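Local coordinates for protein putative silent information regulator 2 (Leishmania infantum, PDB 5OL0) that catalyses NAD-dependent deacetylation of lysine residues in proteins and probably regulates gene expression, at residues G43-A47 / A48-D52; V241-R244 / E245-G249. All blocks are in the same frame, centred on the assembly; numbering follows the deposited sequence.

From the N terminus, the chain leaves strand 36-40 at the middle of the parallel sheet and soon reaches interaction 1, where residues 43-52 turn back on themselves before the long loop runs on to helix 59-67. Interaction 2 comes much later, where strand 239-242 ends and residues 243-249 bend away from the sheet. The two are in series, neither nesting nor crossing, and each closes a short local turn. The centres of interactions 1 and 2 are about 17 Å apart and their nearest atoms about 6 Å apart. Both follow strands of one Rossmann-like sheet, and Gly-218, just past the strand 213-217 that lies between them, makes backbone hydrogen bonds with both Gly-43 and Met-242.

Interaction 1: G43-A47 / A48-D52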
loop_
_atom_site.group_PDB
_atom_site.type_symbol
_atom_site.label_atom_id
_atom_site.label_comp_id
_atom_site.label_asym_id
_atom_site.label_seq_id
_atom_site.Cartn_x
_atom_site.Cartn_y
_atom_site.Cartn_z
ATOM N N GLY A 43 0.721 -5.011 5.472
ATOM C CA GLY A 43 0.239 -6.393 5.685
ATOM C C GLY A 43 0.201 -7.276 4.443
ATOM O O GLY A 43 0.429 -8.460 4.575
ATOM N N ALA A 44 -0.036 -6.692 3.256
ATOM C CA ALA A 44 -0.098 -7.379 1.959
ATOM C C ALA A 44 1.222 -7.908 1.468
ATOM O O ALA A 44 1.272 -8.774 0.601
ATOM C CB ALA A 44 -0.643 -6.413 0.901
ATOM N N SER A 45 2.308 -7.332 1.955
ATOM C CA SER A 45 3.612 -7.684 1.417
ATOM C C SER A 45 4.535 -8.471 2.370
ATOM O O SER A 45 5.613 -8.916 1.931
ATOM C CB SER A 45 4.286 -6.424 0.959
ATOM O OG SER A 45 3.511 -5.905 -0.098
ATOM N N VAL A 46 4.091 -8.686 3.611
ATOM C CA VAL A 46 4.766 -9.620 4.547
ATOM C C VAL A 46 5.092 -10.938 3.898
ATOM O O VAL A 46 6.239 -11.408 3.960
ATOM C CB VAL A 46 3.862 -9.924 5.773
ATOM C CG1 VAL A 46 4.493 -10.969 6.734
ATOM C CG2 VAL A 46 3.566 -8.639 6.498
ATOM N N ALA A 47 4.110 -11.539 3.227
ATOM C CA ALA A 47 4.346 -12.812 2.551
ATOM C C ALA A 47 5.428 -12.715 1.436
ATOM O O ALA A 47 5.970 -13.695 1.048
ATOM C CB ALA A 47 3.055 -13.407 1.991
ATOM N N ALA A 48 5.796 -11.545 0.968
ATOM C CA ALA A 48 6.886 -11.467 0.028
ATOM C C ALA A 48 8.257 -11.533 0.696
ATOM O O ALA A 48 9.260 -11.644 -0.010
ATOM C CB ALA A 48 6.786 -10.239 -0.824
ATOM N N GLY A 49 8.295 -11.426 2.021
ATOM C CA GLY A 49 9.563 -11.459 2.778
ATOM C C GLY A 49 10.024 -10.077 3.071
ATOM O O GLY A 49 11.169 -9.881 3.322
ATOM N N ILE A 50 9.162 -9.077 3.062
ATOM C CA ILE A 50 9.662 -7.719 3.313
ATOM C C ILE A 50 10.013 -7.596 4.806
ATOM O O ILE A 50 9.224 -8.027 5.614
ATOM C CB ILE A 50 8.688 -6.703 2.756
ATOM C CG1 ILE A 50 8.748 -6.894 1.220
ATOM C CG2 ILE A 50 9.057 -5.273 3.176
ATOM C CD1 ILE A 50 7.938 -5.921 0.431
ATOM N N PRO A 51 11.258 -7.140 5.140
ATOM C CA PRO A 51 11.690 -6.879 6.538
ATOM C C PRO A 51 10.765 -5.905 7.288
ATOM O O PRO A 51 10.686 -4.724 6.899
ATOM C CB PRO A 51 13.100 -6.231 6.371
ATOM C CG PRO A 51 13.596 -6.657 5.029
ATOM C CD PRO A 51 12.372 -6.886 4.177
ATOM N N ASP A 52 10.056 -6.404 8.311
ATOM C CA ASP A 52 9.312 -5.544 9.267
ATOM C C ASP A 52 10.237 -4.711 10.191
ATOM O O ASP A 52 10.998 -5.287 10.991
ATOM C CB ASP A 52 8.384 -6.377 10.146
ATOM C CG ASP A 52 7.302 -5.550 10.804
ATOM O OD1 ASP A 52 7.528 -4.378 11.199
ATOM O OD2 ASP A 52 6.190 -6.079 10.913
#
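Ile-50 lies against Ser-45 along its whole longer branch. Its CB is 3.9 Å from Ser-45 O, and the next carbon, CG1, remains beside the same oxygen, with 3.8 Å between Ile-50 CG1 and Ser-45 O. The tip then moves past the carbonyl to the side chain, where Ile-50 CD1 meets Ser-45 CB at 3.7 Å. This path follows from the torsions: CG1 stands beside the Ile-50 backbone N (chi1 -67°), and an extended chi2 of -176° carries CD1 straight on toward the serine. Phe-102 and Asp-129 pack against the same isoleucine side chain from other loops.

The backbone that makes this meeting possible is a pair of overlapping beta-turns. Ala-48 N donates to Ser-45 O at 2.8 Å, and one residue on, Gly-49 N donates to Val-46 O, also at 2.8 Å. The methyl of Ala-48 crowds the first acceptor as well, its CB lying 3.3 Å from Ser-45 O. Gly-49, with a positive phi of 97°, then sends the chain out of the turns and into the more extended run from Ile-50 to Asp-52. The sequence Gly-Ala-Gly-Ala-Ser followed by Gly-Ile-Pro-Asp-Phe-Arg is the sirtuin signature after the first strand of the Rossmann-like core, and it belongs to the cofactor-binding region. The hydroxyl of Ser-45 faces that region: OG is hydrogen-bonded to OD2 of Asp-129, a probable NAD-binding residue, and to His-108 NE2. Ile-50 N, by contrast, is buried here without a hydrogen-bonding partner in the model.

Interaction 2: V241-R244 / E245-G249; sequences VMNR and ERVGG
The carboxamide of Asn-243 takes the backbone N-H of Glu-245 at its oxygen. The donor lies in the amide plane and on a lone pair of OD1, with 2.8 Å from Glu-245 N to Asn-243 OD1 and an N-H...O angle of 144°. An asparagine side chain that accepts from the N-H two residues on makes an Asx turn, and here the amide is swung into place by a chi1 of -157°, which sets CG opposite the Asn-243 N. The side chain of Glu-245 begins close by, its CB 3.4 Å from Asn-243 OD1, but its carboxylate leads off elsewhere. The side chains of Val-247 and Asn-243 cross at about a right angle: the CG1 methyl of Val-247 sits over one face of the amide, 3.8 Å from Asn-243 OD1 and 4.0 Å from Asn-243 ND2.

The second flat group, the guanidinium of Arg-246, has Gly-249 O at its edge and nearly in its plane. Arg-246 NH1 is the firm donor, 2.7 Å from Gly-249 O at 154°, while the bond from Arg-246 NH2 to the same oxygen is weak. A single carbonyl thus ties the arginine to the backbone three residues on. The second methyl of Val-247, CG2, meets Val-241 CG1 at 4.0 Å, which brings the loop back over the strand it has just left.

Asn-243, Arg-244 and Glu-245 are probable NAD-binding residues, so the Asx turn probably shapes part of the cofactor site. Strand 239-242 runs in the parallel sheet between strands 213-217 and 279-282; Asn-243 extends the backbone bonding to Phe-282, Met-242 pairs with Ile-216 and Gly-218, and the Met-242 side chain packs on helix 286-296.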
loop_
_atom_site.group_PDB
_atom_site.type_symbol
_atom_site.label_atom_id
_atom_site.label_comp_id
_atom_site.label_asym_id
_atom_site.label_seq_id
_atom_site.Cartn_x
_atom_site.Cartn_y
_atom_site.Cartn_z
ATOM N N VAL A 241 -12.388 -5.140 5.218
ATOM C CA VAL A 241 -11.049 -4.891 5.766
ATOM C C VAL A 241 -10.450 -6.250 6.017
ATOM O O VAL A 241 -11.069 -7.060 6.716
ATOM C CB VAL A 241 -11.069 -4.062 7.051
ATOM C CG1 VAL A 241 -9.650 -3.850 7.554
ATOM C CG2 VAL A 241 -11.790 -2.727 6.803
ATOM N N MET A 242 -9.320 -6.530 5.369
ATOM C CA MET A 242 -8.486 -7.718 5.672
ATOM C C MET A 242 -7.244 -7.307 6.435
ATOM O O MET A 242 -6.320 -6.698 5.878
ATOM C CB MET A 242 -8.077 -8.445 4.398
ATOM C CG MET A 242 -9.225 -8.885 3.514
ATOM S SD MET A 242 -8.659 -9.757 2.027
ATOM C CE MET A 242 -10.249 -10.332 1.455
ATOM N N ASN A 243 -7.198 -7.637 7.728
ATOM C CA ASN A 243 -6.114 -7.126 8.583
ATOM C C ASN A 243 -5.955 -8.085 9.776
ATOM O O ASN A 243 -6.914 -8.729 10.161
ATOM C CB ASN A 243 -6.433 -5.685 9.034
ATOM C CG ASN A 243 -5.185 -4.890 9.437
ATOM O OD1 ASN A 243 -4.648 -5.106 10.510
ATOM N ND2 ASN A 243 -4.719 -3.984 8.576
ATOM N N ARG A 244 -4.742 -8.166 10.289
ATOM C CA ARG A 244 -4.400 -8.893 11.532
ATOM C C ARG A 244 -4.772 -8.124 12.791
ATOM O O ARG A 244 -4.561 -8.636 13.883
ATOM C CB ARG A 244 -2.892 -9.093 11.608
ATOM C CG ARG A 244 -2.299 -9.990 10.515
ATOM C CD ARG A 244 -2.663 -11.420 10.810
ATOM N NE ARG A 244 -1.805 -12.330 10.099
ATOM C CZ ARG A 244 -1.848 -13.658 10.186
ATOM N NH1 ARG A 244 -2.746 -14.281 10.940
ATOM N NH2 ARG A 244 -0.989 -14.378 9.479
ATOM N N GLU A 245 -5.203 -6.874 12.644
ATOM C CA GLU A 245 -5.561 -6.004 13.778
ATOM C C GLU A 245 -6.901 -5.357 13.529
ATOM O O GLU A 245 -7.254 -5.110 12.364
ATOM C CB GLU A 245 -4.555 -4.832 13.924
ATOM C CG GLU A 245 -3.127 -5.183 14.166
ATOM C CD GLU A 245 -2.350 -3.964 14.629
ATOM O OE1 GLU A 245 -2.084 -3.077 13.801
ATOM O OE2 GLU A 245 -2.032 -3.847 15.828
ATOM N N ARG A 246 -7.611 -5.039 14.612
ATOM C CA ARG A 246 -8.888 -4.329 14.564
ATOM C C ARG A 246 -8.496 -2.855 14.362
ATOM O O ARG A 246 -8.169 -2.130 15.316
ATOM C CB ARG A 246 -9.735 -4.652 15.840
ATOM C CG ARG A 246 -10.815 -3.675 16.336
ATOM C CD ARG A 246 -11.849 -3.444 15.275
ATOM N NE ARG A 246 -13.079 -2.632 15.495
ATOM C CZ ARG A 246 -13.294 -1.349 15.151
ATOM N NH1 ARG A 246 -12.307 -0.515 14.780
ATOM N NH2 ARG A 246 -14.534 -0.867 15.248
ATOM N N VAL A 247 -8.500 -2.425 13.094
ATOM C CA VAL A 247 -8.028 -1.053 12.723
ATOM C C VAL A 247 -9.211 -0.119 12.496
ATOM O O VAL A 247 -10.330 -0.588 12.322
ATOM C CB VAL A 247 -7.114 -1.010 11.461
ATOM C CG1 VAL A 247 -5.758 -1.705 11.747
ATOM C CG2 VAL A 247 -7.814 -1.580 10.230
ATOM N N GLY A 248 -8.914 1.182 12.509
ATOM C CA GLY A 248 -9.855 2.259 12.188
ATOM C C GLY A 248 -10.660 2.924 13.316
ATOM O O GLY A 248 -11.448 3.849 13.048
ATOM N N GLY A 249 -10.529 2.443 14.552
ATOM C CA GLY A 249 -11.372 2.898 15.670
ATOM C C GLY A 249 -12.878 2.909 15.344
ATOM O O GLY A 249 -13.415 1.995 14.694
#